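Type III effector XopAI (Xanthomonas citri, PDB 6K93) is a type III effector with a mono-ADP-ribosyltransferase fold that probably binds arginine-containing peptides and is likely delivered into plant cells by the pathogen. Local coordinates at residues S85-L90 with A126-W131; E166-L171 with H208-E213; A173-D178 with K272-F277; K201-A206 with E285-P290; P228-E233 with V262-N267. All coordinates share one frame; numbering follows the deposited sequence.

Contact 1: residues S85-L90 with A126-W131; sequences SPLVEL and ALITLW
Leu87 lays both of its methyl branches against helix 117-128. Its CD1 meets Ile128 CG2 at 3.8 Å and Thr129 CG2 at 4.0 Å, while CD2 rests 4.1 Å from Ile128 CD1, so the two methyls of Leu87 each find a methyl of Ile128, the side chains passing each other at a slant. The conformation behind this is extended: CG lies opposite the carbonyl carbon (chi1 -62°) and chi2 is 172°, which carries the fork out from the backbone. Thr129 runs past Leu87 in the reverse direction and offers only its methyl. With chi1 at 67°, its OG1 is held between the backbone N and carbonyl carbon, and this hydroxyl turns to Thr125 O and to His195 NE2, leaving CG2 for the leucine. Here an irregular segment N-terminal to helix 95-109 is laid on the helical part of the mono-ADP-ribosyltransferase fold. Val88 O is hydrogen-bonded to Thr125 OG1 of the same helix 117-128. Further along the segment, Leu90 adopts nearly the same shape as Leu87 and approaches Ala126 more loosely: CD2 stands 4.1 Å from Ala126 N and CD1 4.3 Å from Ala126 CB. Leu90 also touches Ala194 and His195, and Ala126 packs on Ala198 and Phe199, so helix 194-209 borders this end of the contact.

Contact 2: residues E166-L171 with H208-E213; sequences EDLVAL and HSLPEE
Helix 165-174 passes the end of helix 194-209 and the turn after it with its backbone well separated, Asp167 CA lying 8.9 Å from Ser209 CA and Leu168 CA 9.1 Å from Leu210 CA. The pairing belongs to the helical region of the mono-ADP-ribosyltransferase fold, and the gap is bridged by side chains and one water. Leu210, the first residue to leave helical geometry, turns its side chain back to the other helix. It meets Leu171 tip to tip, CD1 to CD1 at 3.9 Å, both leucines having CG opposite the carbonyl carbon and an extended chi2. Its other branch, CD2, is 4.3 Å from Leu168 CD2, so one leucine bridges two residues a turn apart on helix 165-174. Beside this apolar patch the link is polar and indirect. The carboxylate of Asp167 is already engaged, OD1 with Ser115 OG and OD2 with Ser205 OG, and the Ser209 hydroxyl bonds to Ser205 O. Asp167 OD2 and Ser209 OG, too far apart to bond directly, share a water that donates to both, at 2.7 Å from Asp167 OD2 and 2.8 Å from Ser209 OG, the two bonds meeting at the water oxygen at about 106°.

Contact 3: residues A173-D178 with K272-F277; sequences AWTTDD and KRISMF
Thr175 OG1 is hydrogen-bonded to both Gln172 O and Glu279 N, while the methyl of the same side chain, CG2, rests 3.8 Å from Ile274 CD1. That one isoleucine methyl does all the touching across the contact, for Ile274 CD1 also lies 3.7 Å from Trp174 CD1, approaching the indole obliquely. Ile274 puts CG1 between its backbone N and carbonyl carbon (chi1 64°) with chi2 extended, which drives CD1 into the angle between the two residues. Its side chain crosses that of Trp174 at about a right angle and slides past Thr175. Just beyond, Thr176 OG1 donates to Ala173 O at 2.7 Å, in the carbonyl plane and on a lone pair, and Thr176 N donates to the same Ala173 O at 3.0 Å. Thr176 OG1 in turn accepts from Asp178 N at 3.1 Å, an ST turn that fixes the chain as it leaves helix 165-174. The contact thus seats the end of this helix against the chain just beyond strand 272-273, an edge of the small antiparallel sheet in this mono-ADP-ribosyltransferase fold.

Contact 4: residues K201-A206 with E285-P290; sequences KCIISA and EVLFPP
Ile203 and Leu287 cross at about a right angle where helix 194-209 lies against strand 285-288, a helix-on-sheet packing at the centre of the mono-ADP-ribosyltransferase fold. The touching branches are Ile203 CG2 and Leu287 CD2, 4.0 Å apart. Leu287 throws its CG opposite the backbone N (chi1 -174°) and then bends at chi2 (62°), and CD2 faces the helix as a result. Ile203 meets it with its short branch, CG2, its longer CG1-CD1 arm being directed elsewhere. The contact is wholly apolar, and aromatic rings border it: Phe246 touches Ile203, Ile204 and Pro290, Trp174 touches Leu287, and Trp103 of helix 95-109 reaches Pro290. One residue further along the helix, Ile204 presents a different part of its side chain: the CB-CG1 bond leads round to the two prolines that follow the strand. The backbones come close here, Ile204 CA and Pro289 CA being 5.8 Å apart. The side chain of Ile204 and the pyrrolidine ring of Pro290 are slanted against each other, and Ile204 CG1 is the atom that meets both prolines, 4.1 Å from Pro290 CD and 4.4 Å from Pro289 CB.

Contact 5: residues P228-E233 with V262-N267; sequences PDWVSE and VEWESN
Trp230 and Trp264 meet rim to rim, with ring planes nearly perpendicular, yet edge to edge and not T-shaped, since each touching atom lies near the plane of the other ring: Trp230 CZ3 is 3.8 Å from Trp264 CZ2. One face of Trp264 carries Val262 CG1, 3.6 Å above the plane and offset toward the rim, whereas Val231 CG2 sits in plane at the edge of Trp230. In the mono-ADP-ribosyltransferase fold this packs helix 228-234 onto strand 262-268 of the five-stranded mixed sheet. In Trp230, chi1 of -178° sends the indole toward the strand, and chi2 of 101° turns its six-membered ring to Trp264. Arg234 makes a cation-pi contact with Trp230, and Trp264 has edge-to-face partners in Phe247 and Tyr235. Next to the indoles the valines come together tip to tip, Val231 CG2 standing 3.7 Å from Val262 CG2 and 4.0 Å from Val262 CG1.

How the contacts relate
Contacts 2, 3 and 4 form one continuous core, their centres 8 to 10 Å apart. Phe277 of contact 3 packs on Leu168, Leu171 and Leu210 of contact 2, Leu171 CG packs on Ala206 CB (3.6 Å) between contacts 2 and 4, and Trp174 NE1 reaches Glu285 OE2 at 2.8 Å between contacts 3 and 4. Glu285 falls where the Glu-X-Glu signature of arginine-specific relatives would probably place its second glutamate, so contacts 3 and 4 may border the region that corresponds to the active site of such enzymes. Contact 1 abuts contact 3 through Leu127 and Leu130, on Ala173 and Asp178. Contact 5, nested within the loops closed by contacts 3 and 4, lies about 35 Å from contact 1, centre to centre, across the chain's middle.

Contact 1: residues S85-L90 with A126-W131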
# COMPACT_ATOMS: atom_id res chain seq x y z
N SER A 85 -3.88 18.52 -23.14
CA SER A 85 -4.15 17.36 -22.29
C SER A 85 -2.86 17.03 -21.55
O SER A 85 -2.07 16.21 -22.04
CB SER A 85 -4.65 16.21 -23.17
OG SER A 85 -4.74 15.02 -22.42
N PRO A 86 -2.60 17.67 -20.40
CA PRO A 86 -1.28 17.54 -19.77
C PRO A 86 -1.09 16.24 -19.01
O PRO A 86 0.07 15.89 -18.73
CB PRO A 86 -1.22 18.75 -18.83
CG PRO A 86 -2.67 19.06 -18.52
CD PRO A 86 -3.43 18.71 -19.78
N LEU A 87 -2.15 15.51 -18.69
CA LEU A 87 -1.99 14.22 -18.03
C LEU A 87 -1.97 13.07 -19.03
O LEU A 87 -2.78 13.03 -19.95
CB LEU A 87 -3.11 14.00 -17.01
CG LEU A 87 -3.19 14.99 -15.88
CD1 LEU A 87 -4.48 14.74 -15.10
CD2 LEU A 87 -1.96 14.90 -14.98
N VAL A 88 -1.04 12.14 -18.83
CA VAL A 88 -1.00 10.96 -19.67
C VAL A 88 -2.20 10.09 -19.36
O VAL A 88 -2.56 9.90 -18.19
CB VAL A 88 0.33 10.22 -19.45
CG1 VAL A 88 0.41 9.65 -18.04
CG2 VAL A 88 0.50 9.12 -20.50
N GLU A 89 -2.86 9.57 -20.40
CA GLU A 89 -4.02 8.70 -20.20
C GLU A 89 -3.55 7.39 -19.58
O GLU A 89 -2.46 6.90 -19.89
CB GLU A 89 -4.77 8.44 -21.52
CG GLU A 89 -6.19 7.87 -21.26
CD GLU A 89 -7.02 7.61 -22.52
OE1 GLU A 89 -6.47 7.79 -23.62
OE2 GLU A 89 -8.20 7.23 -22.40
N LEU A 90 -4.34 6.84 -18.67
CA LEU A 90 -4.00 5.53 -18.13
C LEU A 90 -4.28 4.43 -19.14
O LEU A 90 -5.21 4.51 -19.94
CB LEU A 90 -4.79 5.21 -16.85
CG LEU A 90 -4.61 6.15 -15.70
CD1 LEU A 90 -5.59 5.74 -14.60
CD2 LEU A 90 -3.17 6.13 -15.19
N ALA A 126 -3.48 8.91 -12.13
CA ALA A 126 -4.43 8.18 -11.31
C ALA A 126 -4.88 8.99 -10.11
O ALA A 126 -6.07 9.02 -9.79
CB ALA A 126 -3.83 6.84 -10.86
N LEU A 127 -3.93 9.62 -9.42
CA LEU A 127 -4.30 10.37 -8.24
C LEU A 127 -5.14 11.59 -8.60
O LEU A 127 -6.18 11.84 -7.99
CB LEU A 127 -3.05 10.79 -7.46
CG LEU A 127 -3.36 11.34 -6.06
CD1 LEU A 127 -2.26 10.97 -5.07
CD2 LEU A 127 -3.53 12.86 -6.12
N ILE A 128 -4.71 12.35 -9.61
CA ILE A 128 -5.41 13.59 -9.93
C ILE A 128 -6.82 13.32 -10.47
O ILE A 128 -7.74 14.10 -10.21
CB ILE A 128 -4.55 14.43 -10.88
CG1 ILE A 128 -3.32 14.93 -10.12
CG2 ILE A 128 -5.36 15.59 -11.47
CD1 ILE A 128 -2.27 15.60 -10.95
N THR A 129 -7.01 12.20 -11.18
CA THR A 129 -8.31 11.90 -11.79
C THR A 129 -9.18 10.99 -10.93
O THR A 129 -10.26 10.57 -11.38
CB THR A 129 -8.11 11.23 -13.16
OG1 THR A 129 -7.51 9.94 -12.99
CG2 THR A 129 -7.27 12.08 -14.08
N LEU A 130 -8.75 10.64 -9.72
CA LEU A 130 -9.40 9.58 -8.96
C LEU A 130 -10.86 9.91 -8.64
O LEU A 130 -11.69 9.00 -8.53
CB LEU A 130 -8.63 9.34 -7.67
CG LEU A 130 -9.06 8.10 -6.86
CD1 LEU A 130 -8.78 6.86 -7.68
CD2 LEU A 130 -8.33 8.07 -5.56
N TRP A 131 -11.17 11.19 -8.47
CA TRP A 131 -12.51 11.61 -8.07
C TRP A 131 -13.36 12.08 -9.25
O TRP A 131 -14.47 12.58 -9.04
CB TRP A 131 -12.40 12.74 -7.05
CG TRP A 131 -11.95 12.32 -5.71
CD1 TRP A 131 -11.36 11.14 -5.36
CD2 TRP A 131 -12.04 13.10 -4.51
NE1 TRP A 131 -11.09 11.13 -4.01
CE2 TRP A 131 -11.50 12.33 -3.47
CE3 TRP A 131 -12.54 14.38 -4.23
CZ2 TRP A 131 -11.44 12.79 -2.16
CZ3 TRP A 131 -12.48 14.83 -2.93
CH2 TRP A 131 -11.93 14.04 -1.91

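Contact 2: residues E166-L171 with H208-E213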
# COMPACT_ATOMS: atom_id res chain seq x y z
N GLU A 166 7.67 10.79 -6.38
CA GLU A 166 6.32 10.28 -6.55
C GLU A 166 6.10 9.00 -5.74
O GLU A 166 4.98 8.71 -5.34
CB GLU A 166 6.04 10.00 -8.02
CG GLU A 166 6.09 11.22 -8.91
CD GLU A 166 7.48 11.52 -9.46
OE1 GLU A 166 8.49 10.97 -8.98
OE2 GLU A 166 7.55 12.32 -10.43
N ASP A 167 7.13 8.19 -5.51
CA ASP A 167 6.96 7.02 -4.66
C ASP A 167 6.66 7.44 -3.23
O ASP A 167 5.80 6.84 -2.57
CB ASP A 167 8.21 6.15 -4.70
CG ASP A 167 8.39 5.39 -5.99
OD1 ASP A 167 7.48 5.35 -6.87
OD2 ASP A 167 9.49 4.81 -6.15
N LEU A 168 7.35 8.46 -2.72
CA LEU A 168 7.02 8.98 -1.40
C LEU A 168 5.62 9.58 -1.37
O LEU A 168 4.88 9.41 -0.39
CB LEU A 168 8.05 10.03 -0.97
CG LEU A 168 9.48 9.54 -0.68
CD1 LEU A 168 10.39 10.70 -0.31
CD2 LEU A 168 9.46 8.49 0.43
N VAL A 169 5.22 10.26 -2.44
CA VAL A 169 3.85 10.77 -2.53
C VAL A 169 2.84 9.63 -2.44
O VAL A 169 1.80 9.75 -1.80
CB VAL A 169 3.66 11.60 -3.81
CG1 VAL A 169 2.19 11.92 -4.04
CG2 VAL A 169 4.47 12.88 -3.76
N ALA A 170 3.16 8.49 -3.04
CA ALA A 170 2.28 7.33 -2.95
C ALA A 170 2.07 6.88 -1.51
O ALA A 170 0.97 6.46 -1.14
CB ALA A 170 2.83 6.18 -3.81
N LEU A 171 3.13 6.93 -0.68
CA LEU A 171 2.97 6.58 0.72
C LEU A 171 2.07 7.57 1.43
O LEU A 171 1.20 7.16 2.20
CB LEU A 171 4.34 6.48 1.41
CG LEU A 171 5.30 5.40 0.93
CD1 LEU A 171 6.60 5.48 1.75
CD2 LEU A 171 4.67 4.03 1.02
N HIS A 208 9.86 -0.90 -1.04
CA HIS A 208 11.08 -1.66 -1.25
C HIS A 208 12.30 -0.78 -1.46
O HIS A 208 13.42 -1.30 -1.42
CB HIS A 208 10.91 -2.61 -2.43
CG HIS A 208 10.05 -3.80 -2.12
ND1 HIS A 208 10.31 -4.64 -1.06
CD2 HIS A 208 8.92 -4.27 -2.71
CE1 HIS A 208 9.39 -5.59 -1.03
NE2 HIS A 208 8.54 -5.39 -2.02
N SER A 209 12.13 0.52 -1.65
CA SER A 209 13.27 1.39 -1.82
C SER A 209 13.61 2.17 -0.55
O SER A 209 14.75 2.65 -0.44
CB SER A 209 13.05 2.35 -2.99
OG SER A 209 11.93 3.15 -2.84
N LEU A 210 12.69 2.27 0.42
CA LEU A 210 13.02 2.91 1.69
C LEU A 210 14.25 2.23 2.29
O LEU A 210 14.35 1.00 2.26
CB LEU A 210 11.87 2.81 2.69
CG LEU A 210 10.75 3.83 2.51
CD1 LEU A 210 9.58 3.52 3.41
CD2 LEU A 210 11.22 5.28 2.74
N PRO A 211 15.18 2.98 2.87
CA PRO A 211 16.34 2.34 3.48
C PRO A 211 15.97 1.52 4.71
O PRO A 211 14.89 1.67 5.31
CB PRO A 211 17.27 3.50 3.84
CG PRO A 211 16.44 4.74 3.77
CD PRO A 211 15.25 4.45 2.88
N GLU A 212 16.90 0.64 5.09
CA GLU A 212 16.60 -0.38 6.10
C GLU A 212 16.32 0.22 7.47
O GLU A 212 15.63 -0.41 8.28
CB GLU A 212 17.76 -1.38 6.17
CG GLU A 212 17.67 -2.42 7.28
CD GLU A 212 16.45 -3.33 7.21
OE1 GLU A 212 15.67 -3.29 6.24
OE2 GLU A 212 16.29 -4.12 8.17
N GLU A 213 16.77 1.44 7.75
CA GLU A 213 16.43 2.03 9.04
C GLU A 213 14.94 2.31 9.18
O GLU A 213 14.48 2.55 10.30
CB GLU A 213 17.25 3.31 9.26
CG GLU A 213 17.15 4.32 8.14
CD GLU A 213 18.34 4.29 7.19
OE1 GLU A 213 18.79 3.18 6.79
OE2 GLU A 213 18.83 5.38 6.83
O HOH W 1 11.74 5.27 -4.66

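Contact 3: residues A173-D178 with K272-F277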
# COMPACT_ATOMS: atom_id res chain seq x y z
N ALA A 173 -0.29 9.29 -0.04
CA ALA A 173 -1.62 9.04 -0.59
C ALA A 173 -2.25 7.80 0.04
O ALA A 173 -3.47 7.75 0.25
CB ALA A 173 -1.55 8.88 -2.11
N TRP A 174 -1.43 6.79 0.33
CA TRP A 174 -1.93 5.60 0.99
C TRP A 174 -2.62 5.95 2.31
O TRP A 174 -3.60 5.32 2.69
CB TRP A 174 -0.80 4.60 1.22
CG TRP A 174 -1.19 3.56 2.20
CD1 TRP A 174 -0.93 3.57 3.56
CD2 TRP A 174 -2.02 2.42 1.98
NE1 TRP A 174 -1.51 2.48 4.17
CE2 TRP A 174 -2.19 1.77 3.21
CE3 TRP A 174 -2.63 1.89 0.85
CZ2 TRP A 174 -2.92 0.62 3.34
CZ3 TRP A 174 -3.36 0.73 0.98
CH2 TRP A 174 -3.50 0.10 2.20
N THR A 175 -2.11 6.94 3.03
CA THR A 175 -2.67 7.30 4.32
C THR A 175 -3.88 8.22 4.22
O THR A 175 -4.40 8.67 5.25
CB THR A 175 -1.60 7.93 5.22
OG1 THR A 175 -1.21 9.23 4.76
CG2 THR A 175 -0.37 7.03 5.31
N THR A 176 -4.37 8.49 3.01
CA THR A 176 -5.62 9.20 2.80
C THR A 176 -6.71 8.18 2.46
O THR A 176 -6.45 6.97 2.34
CB THR A 176 -5.49 10.24 1.69
OG1 THR A 176 -5.50 9.58 0.40
CG2 THR A 176 -4.23 11.08 1.85
N ASP A 177 -7.93 8.67 2.23
CA ASP A 177 -9.03 7.80 1.85
C ASP A 177 -8.80 7.16 0.48
O ASP A 177 -9.54 6.23 0.12
CB ASP A 177 -10.32 8.60 1.83
CG ASP A 177 -10.76 9.04 3.22
OD1 ASP A 177 -10.38 8.35 4.20
OD2 ASP A 177 -11.45 10.07 3.34
N ASP A 178 -7.81 7.62 -0.29
CA ASP A 178 -7.48 6.98 -1.56
C ASP A 178 -7.10 5.52 -1.42
O ASP A 178 -7.08 4.79 -2.41
CB ASP A 178 -6.31 7.70 -2.26
CG ASP A 178 -6.63 9.13 -2.71
OD1 ASP A 178 -7.74 9.60 -2.47
OD2 ASP A 178 -5.73 9.76 -3.29
N LYS A 272 7.62 -1.55 6.85
CA LYS A 272 8.22 -0.23 6.83
C LYS A 272 7.36 0.76 7.61
O LYS A 272 6.13 0.80 7.47
CB LYS A 272 8.39 0.27 5.39
CG LYS A 272 9.48 -0.47 4.63
CD LYS A 272 10.83 -0.15 5.18
CE LYS A 272 11.96 -0.72 4.34
NZ LYS A 272 12.06 -2.19 4.49
N ARG A 273 8.04 1.57 8.42
CA ARG A 273 7.41 2.64 9.18
C ARG A 273 7.13 3.81 8.27
O ARG A 273 8.07 4.35 7.67
CB ARG A 273 8.34 3.07 10.31
CG ARG A 273 8.84 1.91 11.14
CD ARG A 273 9.92 2.36 12.10
NE ARG A 273 9.29 2.92 13.28
CZ ARG A 273 9.98 3.31 14.35
NH1 ARG A 273 11.30 3.21 14.38
NH2 ARG A 273 9.35 3.81 15.41
N ILE A 274 5.86 4.19 8.12
CA ILE A 274 5.51 5.27 7.21
C ILE A 274 4.95 6.49 7.93
O ILE A 274 4.43 7.40 7.26
CB ILE A 274 4.57 4.77 6.11
CG1 ILE A 274 3.20 4.31 6.66
CG2 ILE A 274 5.21 3.61 5.34
CD1 ILE A 274 2.14 4.14 5.54
N SER A 275 5.09 6.55 9.25
CA SER A 275 4.62 7.72 10.00
C SER A 275 5.24 9.03 9.50
O SER A 275 4.57 10.07 9.50
CB SER A 275 4.89 7.53 11.50
OG SER A 275 6.28 7.31 11.76
N MET A 276 6.49 8.99 9.05
CA MET A 276 7.13 10.19 8.51
C MET A 276 6.38 10.77 7.31
O MET A 276 6.49 11.98 7.03
CB MET A 276 8.57 9.85 8.10
CG MET A 276 9.51 9.53 9.22
SD MET A 276 10.73 10.85 9.35
CE MET A 276 11.51 10.76 7.74
N PHE A 277 5.65 9.93 6.55
CA PHE A 277 5.02 10.33 5.30
C PHE A 277 3.53 10.50 5.44
O PHE A 277 2.90 11.07 4.55
CB PHE A 277 5.35 9.30 4.22
CG PHE A 277 6.78 8.91 4.25
CD1 PHE A 277 7.74 9.84 3.91
CD2 PHE A 277 7.17 7.66 4.68
CE1 PHE A 277 9.09 9.52 3.98
CE2 PHE A 277 8.51 7.32 4.73
CZ PHE A 277 9.47 8.25 4.40

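Contact 4: residues K201-A206 with E285-P290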
# COMPACT_ATOMS: atom_id res chain seq x y z
N LYS A 201 1.93 0.28 -8.07
CA LYS A 201 3.33 0.23 -8.48
C LYS A 201 4.17 1.21 -7.68
O LYS A 201 5.30 0.89 -7.30
CB LYS A 201 3.43 0.53 -9.98
CG LYS A 201 2.73 -0.51 -10.82
CD LYS A 201 2.72 -0.15 -12.28
CE LYS A 201 1.88 -1.14 -13.04
NZ LYS A 201 1.55 -0.66 -14.43
N CYS A 202 3.66 2.39 -7.43
CA CYS A 202 4.44 3.39 -6.71
C CYS A 202 4.50 3.12 -5.22
O CYS A 202 5.54 3.36 -4.59
CB CYS A 202 3.90 4.78 -7.02
SG CYS A 202 4.36 5.30 -8.70
N ILE A 203 3.44 2.57 -4.62
CA ILE A 203 3.53 2.21 -3.21
C ILE A 203 4.52 1.07 -3.01
O ILE A 203 5.36 1.10 -2.12
CB ILE A 203 2.15 1.84 -2.64
CG1 ILE A 203 1.18 3.01 -2.70
CG2 ILE A 203 2.30 1.33 -1.21
CD1 ILE A 203 -0.26 2.63 -2.34
N ILE A 204 4.44 0.04 -3.85
CA ILE A 204 5.35 -1.09 -3.73
C ILE A 204 6.78 -0.63 -3.92
O ILE A 204 7.68 -1.03 -3.17
CB ILE A 204 4.99 -2.21 -4.72
CG1 ILE A 204 3.61 -2.76 -4.38
CG2 ILE A 204 6.02 -3.32 -4.69
CD1 ILE A 204 3.05 -3.70 -5.44
N SER A 205 7.02 0.21 -4.92
CA SER A 205 8.34 0.76 -5.16
C SER A 205 8.85 1.52 -3.95
O SER A 205 10.01 1.36 -3.56
CB SER A 205 8.27 1.67 -6.39
OG SER A 205 9.56 2.11 -6.75
N ALA A 206 7.99 2.35 -3.35
CA ALA A 206 8.39 3.10 -2.17
C ALA A 206 8.78 2.16 -1.04
O ALA A 206 9.79 2.37 -0.35
CB ALA A 206 7.27 4.01 -1.72
N GLU A 285 2.08 3.89 11.71
CA GLU A 285 1.69 2.86 10.76
C GLU A 285 2.90 2.15 10.19
O GLU A 285 3.91 2.77 9.87
CB GLU A 285 0.85 3.47 9.64
CG GLU A 285 0.36 2.45 8.64
CD GLU A 285 -0.67 3.02 7.67
OE1 GLU A 285 -0.90 4.24 7.66
OE2 GLU A 285 -1.25 2.21 6.93
N VAL A 286 2.76 0.84 10.04
CA VAL A 286 3.71 -0.03 9.36
C VAL A 286 2.95 -0.68 8.21
O VAL A 286 1.84 -1.17 8.41
CB VAL A 286 4.29 -1.11 10.30
CG1 VAL A 286 5.09 -2.14 9.57
CG2 VAL A 286 5.14 -0.42 11.39
N LEU A 287 3.53 -0.66 7.01
CA LEU A 287 2.83 -1.11 5.81
C LEU A 287 3.65 -2.18 5.13
O LEU A 287 4.85 -2.00 4.90
CB LEU A 287 2.57 0.06 4.88
CG LEU A 287 1.72 -0.29 3.68
CD1 LEU A 287 0.34 -0.77 4.06
CD2 LEU A 287 1.63 0.89 2.75
N PHE A 288 3.00 -3.30 4.83
CA PHE A 288 3.62 -4.39 4.09
C PHE A 288 3.07 -4.45 2.67
O PHE A 288 1.85 -4.30 2.47
CB PHE A 288 3.35 -5.75 4.75
CG PHE A 288 3.78 -5.88 6.20
CD1 PHE A 288 2.91 -5.55 7.20
CD2 PHE A 288 5.01 -6.42 6.51
CE1 PHE A 288 3.27 -5.72 8.53
CE2 PHE A 288 5.37 -6.58 7.84
CZ PHE A 288 4.50 -6.24 8.83
N PRO A 289 3.91 -4.69 1.68
CA PRO A 289 3.43 -4.74 0.30
C PRO A 289 2.85 -6.10 -0.05
O PRO A 289 3.21 -7.11 0.58
CB PRO A 289 4.69 -4.47 -0.52
CG PRO A 289 5.80 -5.02 0.32
CD PRO A 289 5.39 -4.76 1.76
N PRO A 290 2.00 -6.17 -1.07
CA PRO A 290 1.70 -7.47 -1.68
C PRO A 290 2.99 -8.22 -1.93
O PRO A 290 4.00 -7.63 -2.31
CB PRO A 290 0.98 -7.10 -2.98
CG PRO A 290 0.34 -5.74 -2.66
CD PRO A 290 1.37 -5.05 -1.81

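Contact 5: residues P228-E233 with V262-N267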
# COMPACT_ATOMS: atom_id res chain seq x y z
N PRO A 228 -15.46 -14.51 8.51
CA PRO A 228 -14.68 -15.72 8.81
C PRO A 228 -14.17 -16.44 7.57
O PRO A 228 -13.03 -16.91 7.57
CB PRO A 228 -15.66 -16.58 9.61
CG PRO A 228 -16.55 -15.54 10.29
CD PRO A 228 -16.73 -14.46 9.26
N ASP A 229 -14.97 -16.54 6.50
CA ASP A 229 -14.49 -17.23 5.30
C ASP A 229 -13.37 -16.45 4.62
O ASP A 229 -12.49 -17.04 3.99
CB ASP A 229 -15.64 -17.46 4.32
CG ASP A 229 -16.54 -18.61 4.71
OD1 ASP A 229 -16.35 -19.19 5.80
OD2 ASP A 229 -17.45 -18.94 3.91
N TRP A 230 -13.40 -15.12 4.72
CA TRP A 230 -12.31 -14.31 4.20
C TRP A 230 -11.01 -14.69 4.89
O TRP A 230 -9.98 -14.85 4.23
CB TRP A 230 -12.65 -12.83 4.39
CG TRP A 230 -11.67 -11.85 3.88
CD1 TRP A 230 -11.74 -11.15 2.72
CD2 TRP A 230 -10.46 -11.43 4.53
NE1 TRP A 230 -10.65 -10.30 2.61
CE2 TRP A 230 -9.85 -10.46 3.71
CE3 TRP A 230 -9.84 -11.77 5.74
CZ2 TRP A 230 -8.66 -9.85 4.04
CZ3 TRP A 230 -8.64 -11.16 6.07
CH2 TRP A 230 -8.06 -10.21 5.23
N VAL A 231 -11.06 -14.89 6.20
CA VAL A 231 -9.86 -15.27 6.92
C VAL A 231 -9.39 -16.65 6.49
O VAL A 231 -8.21 -16.84 6.18
CB VAL A 231 -10.11 -15.22 8.44
CG1 VAL A 231 -8.88 -15.76 9.17
CG2 VAL A 231 -10.44 -13.80 8.88
N SER A 232 -10.30 -17.63 6.48
CA SER A 232 -9.84 -19.00 6.22
C SER A 232 -9.39 -19.20 4.78
O SER A 232 -8.58 -20.11 4.53
CB SER A 232 -10.91 -20.01 6.61
OG SER A 232 -12.16 -19.76 6.01
N GLU A 233 -9.87 -18.37 3.84
CA GLU A 233 -9.34 -18.44 2.48
C GLU A 233 -7.90 -17.94 2.39
O GLU A 233 -7.20 -18.28 1.43
CB GLU A 233 -10.20 -17.62 1.54
CG GLU A 233 -11.45 -18.32 1.09
CD GLU A 233 -12.25 -17.48 0.12
OE1 GLU A 233 -11.65 -16.81 -0.73
OE2 GLU A 233 -13.50 -17.51 0.23
N VAL A 262 -11.77 -9.13 13.27
CA VAL A 262 -10.53 -9.86 13.06
C VAL A 262 -9.39 -8.99 13.57
O VAL A 262 -9.32 -7.81 13.25
CB VAL A 262 -10.30 -10.20 11.58
CG1 VAL A 262 -9.03 -11.01 11.42
CG2 VAL A 262 -11.48 -11.00 11.04
N GLU A 263 -8.53 -9.57 14.37
CA GLU A 263 -7.33 -8.89 14.83
C GLU A 263 -6.12 -9.69 14.41
O GLU A 263 -6.19 -10.91 14.27
CB GLU A 263 -7.29 -8.71 16.34
CG GLU A 263 -8.33 -7.73 16.84
CD GLU A 263 -8.41 -7.65 18.35
OE1 GLU A 263 -7.71 -8.41 19.07
OE2 GLU A 263 -9.19 -6.79 18.84
N TRP A 264 -4.99 -9.00 14.25
CA TRP A 264 -3.73 -9.67 14.01
C TRP A 264 -2.66 -9.15 14.96
O TRP A 264 -2.62 -7.96 15.27
CB TRP A 264 -3.17 -9.42 12.62
CG TRP A 264 -3.82 -9.91 11.39
CD1 TRP A 264 -3.29 -10.83 10.55
CD2 TRP A 264 -5.00 -9.41 10.74
NE1 TRP A 264 -4.08 -10.98 9.43
CE2 TRP A 264 -5.14 -10.12 9.53
CE3 TRP A 264 -5.96 -8.44 11.07
CZ2 TRP A 264 -6.19 -9.89 8.63
CZ3 TRP A 264 -7.03 -8.24 10.19
CH2 TRP A 264 -7.13 -8.95 8.99
N GLU A 265 -1.75 -10.03 15.33
CA GLU A 265 -0.46 -9.68 15.90
C GLU A 265 0.58 -10.23 14.95
O GLU A 265 0.69 -11.45 14.82
CB GLU A 265 -0.25 -10.27 17.30
CG GLU A 265 -1.15 -9.69 18.35
CD GLU A 265 -0.71 -10.07 19.80
OE1 GLU A 265 -1.55 -9.96 20.66
OE2 GLU A 265 0.44 -10.47 19.97
N SER A 266 1.28 -9.36 14.24
CA SER A 266 2.24 -9.77 13.22
C SER A 266 3.65 -9.35 13.61
O SER A 266 3.92 -8.17 13.88
CB SER A 266 1.93 -9.17 11.86
OG SER A 266 0.58 -9.39 11.45
N ASN A 267 4.57 -10.31 13.59
CA ASN A 267 5.96 -9.98 13.85
C ASN A 267 6.59 -9.46 12.58
O ASN A 267 6.67 -10.17 11.58
CB ASN A 267 6.71 -11.20 14.37
CG ASN A 267 6.27 -11.57 15.75
OD1 ASN A 267 6.40 -10.78 16.69
ND2 ASN A 267 5.71 -12.76 15.89